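Local coordinates for oxidoreductase (Streptomyces globisporus, PDB 4R82), which uses NADH to reduce FAD, supplying freely diffusing FADH2 to the halogenase and monooxygenase that act in biosynthesis of the enediyne antitumor antibiotic C-1027, at residues 29-34 and 166-171; 36-41 and 124-129; 60-65 and 151-156; 86-91 and 160-165. One frame throughout, in Å; residues are numbered along the deposited sequence.

Interaction 1: residues 29-34 and 166-171; sequences DFPTGV and LFSGGR. With FAD (flavin-adenine dinucleotide), chain K; NAD (nicotinamide-adenine-dinucleotide), chain C; ACT (acetate ion), chain G.
Thr-32 and Phe-167 exchange two backbone hydrogen bonds, Thr-32 N to Phe-167 O at 3.0 Å and Phe-167 N to Thr-32 O at 2.8 Å, a single antiparallel hydrogen-bonded pair. The carbonyl of Thr-32 also receives the CA-H of Leu-166. Water adds to the polar links: one molecule donates to both Phe-30 O and Phe-167 O, another to Asp-29 O and Ser-168 OG. Ser-168 OG further donates to an acetate ion, probably from the crystallisation liquor, and Pro-31 CB lies beside the OG and CB of this serine.

The apolar contact is that of Val-34 CG2 with Phe-167 CB, at 3.6 Å. With CG anti to the backbone N (chi1 -179°), the Phe-167 ring is carried beyond this contact into the nucleotide pocket. There FAD C7M, a methyl of the flavin, sits 3.5 Å above the ring plane and over its centre, and the NAD ribose hydroxyl O2B lies at the ring edge, in plane. Thr-32 runs alongside Phe-167; its OG1 donates to Gly-33 O in the carbonyl plane, on a lone pair, at 2.8 Å, and has a weak hydrogen bond with Asn-50 of the FAD site. The type I' turn from Ser-168 to Arg-171 brings Gly-170 CA within 3.3 Å of NAD O2A.

At the dimer interface, Asp-29 makes a salt bridge with Arg-158 of the second subunit, and Phe-30 meets Phe-52 of that subunit edge-to-face. The loop 29-34 leads from helix 20-27 to strand 35-39, and strand 166-168 forms a hairpin with strand 171-173.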
# COMPACT_ATOMS: atom_id res chain seq x y z
N ASP A 29 -5.78 -7.84 -6.45
CA ASP A 29 -6.70 -8.32 -5.41
C ASP A 29 -6.59 -7.52 -4.11
O ASP A 29 -7.53 -7.51 -3.32
CB ASP A 29 -6.50 -9.81 -5.13
CG ASP A 29 -7.02 -10.69 -6.23
OD1 ASP A 29 -8.02 -10.32 -6.89
OD2 ASP A 29 -6.44 -11.77 -6.42
N PHE A 30 -5.47 -6.85 -3.88
CA PHE A 30 -5.34 -5.97 -2.72
C PHE A 30 -5.75 -4.56 -3.12
O PHE A 30 -5.07 -3.92 -3.93
CB PHE A 30 -3.91 -5.97 -2.19
CG PHE A 30 -3.72 -5.12 -0.97
CD1 PHE A 30 -4.11 -5.58 0.28
CD2 PHE A 30 -3.14 -3.86 -1.07
CE1 PHE A 30 -3.92 -4.81 1.42
CE2 PHE A 30 -2.96 -3.08 0.06
CZ PHE A 30 -3.36 -3.55 1.30
N PRO A 31 -6.86 -4.06 -2.55
CA PRO A 31 -7.39 -2.74 -2.91
C PRO A 31 -6.51 -1.63 -2.37
O PRO A 31 -5.91 -1.80 -1.30
CB PRO A 31 -8.74 -2.68 -2.17
CG PRO A 31 -9.00 -4.07 -1.66
CD PRO A 31 -7.68 -4.74 -1.53
N THR A 32 -6.42 -0.52 -3.09
CA THR A 32 -5.69 0.63 -2.60
C THR A 32 -6.41 1.92 -2.99
O THR A 32 -7.32 1.91 -3.81
CB THR A 32 -4.27 0.72 -3.22
OG1 THR A 32 -4.38 1.01 -4.61
CG2 THR A 32 -3.49 -0.59 -3.05
N GLY A 33 -5.96 3.03 -2.42
CA GLY A 33 -6.29 4.33 -2.96
C GLY A 33 -5.43 4.62 -4.18
O GLY A 33 -4.73 3.74 -4.70
N VAL A 34 -5.49 5.87 -4.64
CA VAL A 34 -4.70 6.29 -5.80
C VAL A 34 -4.12 7.64 -5.46
O VAL A 34 -4.83 8.51 -4.95
CB VAL A 34 -5.60 6.44 -7.04
CG1 VAL A 34 -4.75 6.80 -8.25
CG2 VAL A 34 -6.38 5.15 -7.31
N LEU A 166 -10.75 4.65 -5.09
CA LEU A 166 -10.22 3.30 -4.90
C LEU A 166 -9.80 2.71 -6.24
O LEU A 166 -10.33 3.08 -7.29
CB LEU A 166 -11.29 2.40 -4.28
CG LEU A 166 -11.79 2.88 -2.92
CD1 LEU A 166 -13.00 2.10 -2.47
CD2 LEU A 166 -10.66 2.73 -1.93
N PHE A 167 -8.84 1.78 -6.17
CA PHE A 167 -8.35 1.04 -7.33
C PHE A 167 -8.26 -0.42 -6.87
O PHE A 167 -7.55 -0.75 -5.91
CB PHE A 167 -6.96 1.57 -7.70
CG PHE A 167 -6.32 0.92 -8.90
CD1 PHE A 167 -7.00 0.82 -10.11
CD2 PHE A 167 -5.01 0.45 -8.83
CE1 PHE A 167 -6.39 0.24 -11.22
CE2 PHE A 167 -4.40 -0.13 -9.93
CZ PHE A 167 -5.10 -0.23 -11.12
N SER A 168 -8.99 -1.29 -7.55
CA SER A 168 -9.02 -2.69 -7.16
C SER A 168 -9.42 -3.53 -8.36
O SER A 168 -10.29 -3.13 -9.13
CB SER A 168 -10.00 -2.90 -6.00
OG SER A 168 -10.05 -4.26 -5.58
N GLY A 169 -8.76 -4.67 -8.54
CA GLY A 169 -9.09 -5.54 -9.66
C GLY A 169 -8.84 -4.86 -10.99
O GLY A 169 -9.47 -5.20 -12.00
N GLY A 170 -7.92 -3.90 -10.99
CA GLY A 170 -7.58 -3.17 -12.20
C GLY A 170 -8.59 -2.12 -12.60
O GLY A 170 -8.53 -1.58 -13.71
N ARG A 171 -9.53 -1.81 -11.70
CA ARG A 171 -10.60 -0.86 -12.00
C ARG A 171 -10.69 0.21 -10.93
O ARG A 171 -10.32 -0.02 -9.78
CB ARG A 171 -11.96 -1.57 -12.02
CG ARG A 171 -12.13 -2.65 -13.04
CD ARG A 171 -13.50 -3.25 -12.91
NE ARG A 171 -13.73 -4.35 -13.84
CZ ARG A 171 -14.04 -4.19 -15.12
NH1 ARG A 171 -14.24 -5.24 -15.90
NH2 ARG A 171 -14.15 -2.96 -15.63
N1 FAD K . 3.73 3.35 -11.82
C2 FAD K . 4.65 3.18 -10.88
O2 FAD K . 5.99 3.19 -11.25
N3 FAD K . 4.37 3.01 -9.59
C4 FAD K . 3.09 3.00 -9.20
O4 FAD K . 2.78 2.83 -7.86
C4X FAD K . 2.05 3.15 -10.16
N5 FAD K . 0.74 3.12 -9.76
C5X FAD K . -0.23 3.30 -10.69
C6 FAD K . -1.59 3.29 -10.27
C7 FAD K . -2.59 3.45 -11.23
C7M FAD K . -4.08 3.43 -10.80
C8 FAD K . -2.26 3.65 -12.58
C8M FAD K . -3.38 3.83 -13.59
C9 FAD K . -0.92 3.67 -12.99
C9A FAD K . 0.11 3.49 -12.04
N10 FAD K . 1.43 3.52 -12.45
C10 FAD K . 2.40 3.34 -11.50
C1' FAD K . 1.83 3.70 -13.84
C2' FAD K . 2.19 5.13 -14.19
O2' FAD K . 1.20 5.99 -13.65
C3' FAD K . 2.15 5.30 -15.71
O3' FAD K . 0.92 4.79 -16.18
C4' FAD K . 3.22 4.49 -16.36
O4' FAD K . 4.40 4.63 -15.61
C5' FAD K . 3.42 4.88 -17.85
O5' FAD K . 4.07 6.15 -18.03
P FAD K . 5.44 6.56 -17.23
O1P FAD K . 6.31 7.49 -18.06
O2P FAD K . 6.22 5.29 -16.93
O3P FAD K . 5.06 7.26 -15.95
PA NAD C . -3.66 -3.60 -14.03
O1A NAD C . -2.81 -2.45 -14.58
O2A NAD C . -5.11 -3.36 -14.39
O5B NAD C . -3.56 -3.55 -12.46
C5B NAD C . -3.54 -4.67 -11.65
C4B NAD C . -2.50 -4.69 -10.61
O4B NAD C . -1.26 -4.87 -11.23
C3B NAD C . -2.44 -3.41 -9.88
O3B NAD C . -2.14 -3.68 -8.55
C2B NAD C . -1.32 -2.71 -10.49
O2B NAD C . -0.78 -1.76 -9.64
C1B NAD C . -0.39 -3.80 -10.76
N9A NAD C . 0.60 -3.51 -11.81
C8A NAD C . 0.36 -3.22 -13.10
N7A NAD C . 1.52 -3.02 -13.75
C5A NAD C . 2.52 -3.18 -12.86
C6A NAD C . 3.91 -3.10 -12.94
N6A NAD C . 4.53 -2.79 -14.14
N1A NAD C . 4.64 -3.33 -11.84
C2A NAD C . 4.06 -3.62 -10.66
N3A NAD C . 2.73 -3.71 -10.55
C4A NAD C . 1.94 -3.49 -11.63
O3 NAD C . -3.19 -4.97 -14.65
C ACT G . -12.12 -6.36 -6.79
O ACT G . -12.61 -7.47 -7.13
OXT ACT G . -10.92 -6.18 -7.07
CH3 ACT G . -12.92 -5.31 -6.08
O HOH W 1 -10.14 -6.88 -3.86
O HOH W 2 -5.26 -2.81 -6.50

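Interaction 2: residues 36-41 and 124-129; sequences VVTVGG and PLIAGA
Thr-38 turns its hydroxyl onto the carbonyl of Pro-124, OG1 donating to Pro-124 O at 2.7 Å. This is the only hydrogen bond between the two segments. The hydroxyl stands between the backbone N and the carbonyl carbon (chi1 56°), which leaves the methyl beside the backbone N. That methyl, CG2 of Thr-38, also lies 3.4 Å from Pro-124 O. The hydroxyl approaches from outside the carbonyl plane, tilted by 23°, with a C=O...O angle of 154°. Beside this bond the proline ring continues the contact through CD, with Pro-124 CD 3.7 Å from Val-39 O.

Two residues back along the strand, Val-36 points toward Ile-126, its CB meeting Ile-126 CG1 at 4.1 Å. The CD1 of Ile-126 comes only loosely near the methyl of Thr-38, at 4.5 Å from CG2.

The strand axes approach to 7.0 Å, too far for backbone pairing, and Ser-85 OG is hydrogen-bonded to Ile-126 N. Strand 36-39 belongs to the large antiparallel sheet, whereas 124-126 pairs with 115-117 in a separate two-stranded sheet. The Thr-38 hydroxyl and the packing of Val-36 on Ile-126 thus attach the two-stranded sheet to the main antiparallel sheet of the flavin reductase domain.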
# COMPACT_ATOMS: atom_id res chain seq x y z
N VAL A 36 -1.31 10.92 -6.86
CA VAL A 36 -0.41 11.43 -7.90
C VAL A 36 0.83 11.89 -7.16
O VAL A 36 0.75 12.71 -6.23
CB VAL A 36 -1.02 12.59 -8.70
CG1 VAL A 36 0.00 13.16 -9.67
CG2 VAL A 36 -2.26 12.12 -9.46
N VAL A 37 1.97 11.34 -7.55
CA VAL A 37 3.25 11.80 -7.04
C VAL A 37 3.75 12.93 -7.93
O VAL A 37 3.72 12.80 -9.16
CB VAL A 37 4.27 10.66 -7.04
CG1 VAL A 37 5.67 11.16 -6.64
CG2 VAL A 37 3.82 9.55 -6.09
N THR A 38 4.20 14.03 -7.33
CA THR A 38 4.72 15.12 -8.14
C THR A 38 6.09 15.58 -7.67
O THR A 38 6.47 15.39 -6.51
CB THR A 38 3.76 16.34 -8.15
OG1 THR A 38 3.51 16.76 -6.81
CG2 THR A 38 2.44 15.98 -8.82
N VAL A 39 6.82 16.19 -8.60
CA VAL A 39 8.10 16.82 -8.28
C VAL A 39 8.17 18.19 -8.92
O VAL A 39 7.45 18.47 -9.88
CB VAL A 39 9.30 15.98 -8.78
CG1 VAL A 39 9.35 14.64 -8.06
CG2 VAL A 39 9.21 15.79 -10.29
N GLY A 40 9.02 19.04 -8.36
CA GLY A 40 9.29 20.35 -8.93
C GLY A 40 10.54 20.27 -9.79
O GLY A 40 10.66 19.38 -10.64
N GLY A 41 11.47 21.18 -9.58
CA GLY A 41 12.67 21.21 -10.40
C GLY A 41 12.43 21.96 -11.70
O GLY A 41 11.40 22.61 -11.87
N PRO A 124 3.94 20.83 -7.74
CA PRO A 124 2.50 21.11 -7.82
C PRO A 124 1.71 20.10 -6.99
O PRO A 124 1.96 18.90 -7.07
CB PRO A 124 2.20 20.93 -9.31
CG PRO A 124 3.51 21.14 -10.00
CD PRO A 124 4.53 20.55 -9.06
N LEU A 125 0.77 20.59 -6.18
CA LEU A 125 -0.05 19.70 -5.37
C LEU A 125 -1.43 19.70 -6.02
O LEU A 125 -1.94 20.76 -6.37
CB LEU A 125 -0.16 20.23 -3.94
CG LEU A 125 1.18 20.51 -3.26
CD1 LEU A 125 0.97 21.14 -1.89
CD2 LEU A 125 1.94 19.23 -3.12
N ILE A 126 -2.04 18.52 -6.20
CA ILE A 126 -3.27 18.45 -6.97
C ILE A 126 -4.47 18.96 -6.16
O ILE A 126 -4.75 18.46 -5.07
CB ILE A 126 -3.56 17.02 -7.46
CG1 ILE A 126 -2.33 16.43 -8.17
CG2 ILE A 126 -4.77 17.00 -8.39
CD1 ILE A 126 -1.80 17.27 -9.31
N ALA A 127 -5.16 19.97 -6.69
CA ALA A 127 -6.30 20.55 -5.99
C ALA A 127 -7.41 19.51 -5.92
O ALA A 127 -7.54 18.67 -6.81
CB ALA A 127 -6.79 21.81 -6.70
N GLY A 128 -8.21 19.55 -4.85
CA GLY A 128 -9.31 18.61 -4.71
C GLY A 128 -8.94 17.30 -4.04
O GLY A 128 -9.80 16.46 -3.81
N ALA A 129 -7.66 17.14 -3.71
CA ALA A 129 -7.16 15.92 -3.10
C ALA A 129 -7.63 15.75 -1.66
O ALA A 129 -7.95 16.73 -0.97
CB ALA A 129 -5.63 15.91 -3.15

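Interaction 3: residues 60-65 and 151-156; sequences PLVLIC and GEVITA. With FAD (flavin-adenine dinucleotide), chain K.
Val-62 and Gly-151 form an antiparallel hydrogen-bonded pair in the main sheet of the flavin reductase domain, joining strands 61-67 and 146-158. Val-62 N donates to Gly-151 O at 3.0 Å, and Gly-151 N returns the bond to Val-62 O at 2.9 Å, both nearly along the C=O axis. Next along the strands, Leu-61 and Glu-152 make a non-hydrogen-bonded pair. Beyond them Val-153 N donates to Pro-60 O from a position tilted out of the carbonyl plane. CA-H...O contacts from Leu-61 and Glu-152 fill in between the conventional bonds.

The side chains divide between two faces. On that of Leu-61 and Glu-152, the leucine methyl CD2 touches Glu-152 CB at 3.8 Å, and the glutamate, extended from CG with chi1 179°, passes Pro-60 so that OE2 comes to 4.0 Å from the proline CD. On the face of Val-62, that side chain crosses Val-153 at about a right angle, CG1 of Val-62 meeting CG2 of Val-153 at 3.9 Å. The Pro-60 ring also lies against Val-153 CB.

Farther out, the strand axes make 125° between their N-to-C directions, well short of antiparallel. Ile-154 and Thr-155 both face Glu-134 in a classic beta bulge, and Ala-156 pairs with a strand of the second subunit, carrying the sheet across the dimer interface. Phe-27 of the second subunit packs on Val-62.

The opposite end of strand 61-65 reaches the flavin. Ser-51 OG is hydrogen-bonded to Cys-65 N, and FAD N3 donates to Cys-65 O at 2.9 Å and 169°.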
# COMPACT_ATOMS: atom_id res chain seq x y z
N PRO A 60 8.56 10.27 10.81
CA PRO A 60 7.36 10.11 9.99
C PRO A 60 7.76 9.76 8.56
O PRO A 60 8.24 10.63 7.82
CB PRO A 60 6.69 11.48 10.05
CG PRO A 60 7.80 12.44 10.39
CD PRO A 60 8.79 11.67 11.21
N LEU A 61 7.56 8.50 8.18
CA LEU A 61 8.03 8.02 6.87
C LEU A 61 6.94 7.40 6.03
O LEU A 61 6.04 6.74 6.55
CB LEU A 61 9.14 6.98 7.03
CG LEU A 61 10.38 7.30 7.86
CD1 LEU A 61 11.31 6.09 7.89
CD2 LEU A 61 11.09 8.51 7.28
N VAL A 62 7.04 7.60 4.71
CA VAL A 62 6.20 6.92 3.72
C VAL A 62 7.09 6.39 2.63
O VAL A 62 8.26 6.77 2.54
CB VAL A 62 5.16 7.87 3.09
CG1 VAL A 62 4.29 8.48 4.18
CG2 VAL A 62 5.85 8.98 2.28
N LEU A 63 6.56 5.51 1.79
CA LEU A 63 7.33 5.07 0.64
C LEU A 63 6.47 5.04 -0.61
O LEU A 63 5.24 4.99 -0.53
CB LEU A 63 8.03 3.71 0.87
CG LEU A 63 7.22 2.42 1.04
CD1 LEU A 63 6.70 1.89 -0.30
CD2 LEU A 63 8.07 1.37 1.75
N ILE A 64 7.14 5.11 -1.76
CA ILE A 64 6.52 4.83 -3.04
C ILE A 64 7.45 3.91 -3.83
O ILE A 64 8.67 3.90 -3.61
CB ILE A 64 6.25 6.12 -3.86
CG1 ILE A 64 7.53 6.95 -4.01
CG2 ILE A 64 5.16 6.97 -3.19
CD1 ILE A 64 7.33 8.22 -4.84
N CYS A 65 6.87 3.15 -4.76
CA CYS A 65 7.66 2.28 -5.62
C CYS A 65 7.47 2.78 -7.03
O CYS A 65 6.33 2.92 -7.48
CB CYS A 65 7.15 0.84 -5.54
SG CYS A 65 7.21 0.18 -3.85
N GLY A 151 10.56 8.39 1.94
CA GLY A 151 10.59 9.81 2.21
C GLY A 151 10.15 10.14 3.61
O GLY A 151 9.30 9.45 4.17
N GLU A 152 10.73 11.20 4.17
CA GLU A 152 10.29 11.69 5.47
C GLU A 152 9.28 12.80 5.25
O GLU A 152 9.52 13.72 4.46
CB GLU A 152 11.48 12.18 6.31
CG GLU A 152 11.03 12.73 7.67
CD GLU A 152 12.17 13.05 8.60
OE1 GLU A 152 13.32 12.68 8.29
OE2 GLU A 152 11.92 13.68 9.65
N VAL A 153 8.13 12.72 5.93
CA VAL A 153 7.06 13.69 5.77
C VAL A 153 7.48 15.01 6.43
O VAL A 153 7.75 15.03 7.64
CB VAL A 153 5.76 13.20 6.42
CG1 VAL A 153 4.65 14.24 6.23
CG2 VAL A 153 5.34 11.85 5.81
N ILE A 154 7.57 16.07 5.62
CA ILE A 154 7.98 17.38 6.11
C ILE A 154 6.75 18.18 6.52
O ILE A 154 6.75 18.87 7.56
CB ILE A 154 8.74 18.18 5.04
CG1 ILE A 154 9.95 17.39 4.55
CG2 ILE A 154 9.15 19.56 5.57
CD1 ILE A 154 10.81 16.85 5.66
N THR A 155 5.72 18.10 5.71
CA THR A 155 4.47 18.76 6.06
C THR A 155 3.35 18.01 5.39
O THR A 155 3.58 17.27 4.43
CB THR A 155 4.45 20.25 5.65
OG1 THR A 155 3.30 20.89 6.22
CG2 THR A 155 4.40 20.38 4.15
N ALA A 156 2.14 18.17 5.91
CA ALA A 156 0.99 17.58 5.25
C ALA A 156 -0.23 18.42 5.55
O ALA A 156 -0.26 19.13 6.56
CB ALA A 156 0.78 16.13 5.71
N1 FAD K . 3.73 3.35 -11.82
C2 FAD K . 4.65 3.18 -10.88
O2 FAD K . 5.99 3.19 -11.25
N3 FAD K . 4.37 3.01 -9.59
C4 FAD K . 3.09 3.00 -9.20
O4 FAD K . 2.78 2.83 -7.86
C4X FAD K . 2.05 3.15 -10.16
N5 FAD K . 0.74 3.12 -9.76
C5X FAD K . -0.23 3.30 -10.69
C6 FAD K . -1.59 3.29 -10.27
C7 FAD K . -2.59 3.45 -11.23
C7M FAD K . -4.08 3.43 -10.80
C8 FAD K . -2.26 3.65 -12.58
C8M FAD K . -3.38 3.83 -13.59
C9 FAD K . -0.92 3.67 -12.99
C9A FAD K . 0.11 3.49 -12.04
N10 FAD K . 1.43 3.52 -12.45
C10 FAD K . 2.40 3.34 -11.50
C1' FAD K . 1.83 3.70 -13.84
C2' FAD K . 2.19 5.13 -14.19
O2' FAD K . 1.20 5.99 -13.65
C3' FAD K . 2.15 5.30 -15.71
O3' FAD K . 0.92 4.79 -16.18
C4' FAD K . 3.22 4.49 -16.36
O4' FAD K . 4.40 4.63 -15.61
C5' FAD K . 3.42 4.88 -17.85
O5' FAD K . 4.07 6.15 -18.03
P FAD K . 5.44 6.56 -17.23
O1P FAD K . 6.31 7.49 -18.06
O2P FAD K . 6.22 5.29 -16.93
O3P FAD K . 5.06 7.26 -15.95

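Interaction 4: residues 86-91 and 160-165; sequences VLEAGQ and PAREGM. With ACT (acetate ion), chain H.
A type I turn from Glu-88 to Gln-91, just ahead of helix 92-97, docks on the loop that leads into strand 166-168. Two backbone bonds frame Gly-164: Met-165 N donates to Leu-87 O at 3.0 Å, and Ala-89 N to Glu-163 O at 2.8 Å, the latter in the carbonyl plane. Met-165, a selenomethionine here, has CG between its backbone N and carbonyl carbon (chi1 59°) and runs alongside Leu-87. Its SE meets Leu-87 CB at 3.8 Å and lies equally near Gln-91 O.

Glu-88 crosses Arg-162 at about a right angle, yet they touch only through carbon, CG to CB at 3.8 Å. Arg-162 NH2 binds Ala-129 O instead. The carboxylate folds back over its own turn: OE1 takes Gly-90 N from above the carboxylate plane, and water joins OE2 to Glu-163 N. Gln-91 OE1 accepts Glu-88 N at 2.8 Å, in plane on a lone pair.

Glu-163 OE1 forms a salt bridge with Arg-173 of the second subunit. The acidic side chains thus serve the turn and the dimer interface, while backbone bonds hold the two loops together, with the Met-165 side chain packed along Leu-87.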
# COMPACT_ATOMS: atom_id res chain seq x y z
N VAL A 86 -3.18 12.53 -2.44
CA VAL A 86 -4.10 11.40 -2.35
C VAL A 86 -5.40 11.79 -3.03
O VAL A 86 -6.08 12.73 -2.59
CB VAL A 86 -4.38 11.01 -0.90
CG1 VAL A 86 -5.43 9.90 -0.84
CG2 VAL A 86 -3.09 10.60 -0.20
N LEU A 87 -5.76 11.09 -4.09
CA LEU A 87 -6.89 11.52 -4.91
C LEU A 87 -8.23 11.21 -4.27
O LEU A 87 -8.43 10.14 -3.70
CB LEU A 87 -6.83 10.91 -6.32
CG LEU A 87 -5.62 11.34 -7.17
CD1 LEU A 87 -5.73 10.70 -8.57
CD2 LEU A 87 -5.53 12.86 -7.26
N GLU A 88 -9.14 12.17 -4.39
CA GLU A 88 -10.48 12.08 -3.87
C GLU A 88 -11.38 11.28 -4.81
O GLU A 88 -11.05 11.09 -5.98
CB GLU A 88 -10.99 13.52 -3.66
CG GLU A 88 -12.35 13.68 -3.04
CD GLU A 88 -13.45 13.66 -4.09
OE1 GLU A 88 -13.14 13.96 -5.26
OE2 GLU A 88 -14.61 13.35 -3.74
N ALA A 89 -12.52 10.82 -4.29
CA ALA A 89 -13.42 9.92 -5.00
C ALA A 89 -13.79 10.33 -6.43
O ALA A 89 -13.99 9.47 -7.28
CB ALA A 89 -14.69 9.70 -4.18
N GLY A 90 -13.89 11.63 -6.69
CA GLY A 90 -14.30 12.08 -8.02
C GLY A 90 -13.18 12.50 -8.96
O GLY A 90 -13.42 13.20 -9.95
N GLN A 91 -11.96 12.05 -8.68
CA GLN A 91 -10.80 12.49 -9.46
C GLN A 91 -10.24 11.43 -10.41
O GLN A 91 -9.03 11.39 -10.65
CB GLN A 91 -9.71 13.00 -8.54
CG GLN A 91 -10.15 14.22 -7.74
CD GLN A 91 -9.00 14.85 -7.00
OE1 GLN A 91 -8.44 14.25 -6.08
NE2 GLN A 91 -8.61 16.06 -7.41
N PRO A 160 -10.75 17.00 5.67
CA PRO A 160 -11.50 15.91 6.31
C PRO A 160 -12.81 15.54 5.63
O PRO A 160 -13.25 14.40 5.75
CB PRO A 160 -11.77 16.46 7.71
CG PRO A 160 -10.64 17.41 7.96
CD PRO A 160 -10.36 18.05 6.63
N ALA A 161 -13.44 16.47 4.91
CA ALA A 161 -14.73 16.18 4.30
C ALA A 161 -14.58 15.26 3.10
O ALA A 161 -15.56 14.63 2.66
CB ALA A 161 -15.44 17.47 3.91
N ARG A 162 -13.37 15.17 2.57
CA ARG A 162 -13.10 14.38 1.35
C ARG A 162 -12.75 12.93 1.66
O ARG A 162 -12.18 12.63 2.71
CB ARG A 162 -11.98 15.02 0.53
CG ARG A 162 -12.33 16.41 -0.00
CD ARG A 162 -11.14 17.08 -0.68
NE ARG A 162 -11.51 18.42 -1.14
CZ ARG A 162 -10.65 19.37 -1.50
NH1 ARG A 162 -11.11 20.55 -1.92
NH2 ARG A 162 -9.35 19.16 -1.45
N GLU A 163 -13.05 12.05 0.71
CA GLU A 163 -12.77 10.63 0.86
C GLU A 163 -12.07 10.14 -0.40
O GLU A 163 -12.39 10.58 -1.50
CB GLU A 163 -14.12 9.92 1.03
CG GLU A 163 -14.06 8.45 1.32
CD GLU A 163 -15.34 7.98 1.98
OE1 GLU A 163 -15.39 7.99 3.23
OE2 GLU A 163 -16.30 7.64 1.26
N GLY A 164 -11.11 9.22 -0.25
CA GLY A 164 -10.31 8.77 -1.39
C GLY A 164 -11.00 7.91 -2.44
O GLY A 164 -11.97 7.20 -2.15
N MSE A 165 -10.50 7.97 -3.67
CA MSE A 165 -10.95 7.03 -4.69
C MSE A 165 -10.26 5.71 -4.44
O MSE A 165 -9.30 5.64 -3.66
CB MSE A 165 -10.67 7.57 -6.10
CG MSE A 165 -9.23 7.87 -6.41
SE MSE A 165 -8.98 8.48 -8.27
CE MSE A 165 -9.80 6.99 -9.17
C ACT H . -9.85 15.97 -11.59
O ACT H . -10.10 14.74 -11.72
OXT ACT H . -9.97 16.45 -10.44
CH3 ACT H . -9.41 16.81 -12.76
O HOH W 3 -7.30 7.49 -2.92
O HOH W 4 -15.05 12.46 -1.16

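Interactions 1 and 3 both touch FAD, at the flavin methyl and at N3 respectively, although their centres are 21 Å apart; both also reach the second subunit. Interaction 4 lies beside interaction 1, 14 Å between centres: Val-34 O is 2.9 Å from Leu-87 N, a probable hydrogen bond, and Val-34 also packs on Met-165, whose side chain is about 7 Å from FAD. Interaction 2, with the Val-36 side chain about 8 Å from FAD, has its centre 14 Å from those of both interaction 3 and interaction 4; it meets interaction 3 where Val-37 CG1 packs on Ile-64 CD1 at 3.8 Å.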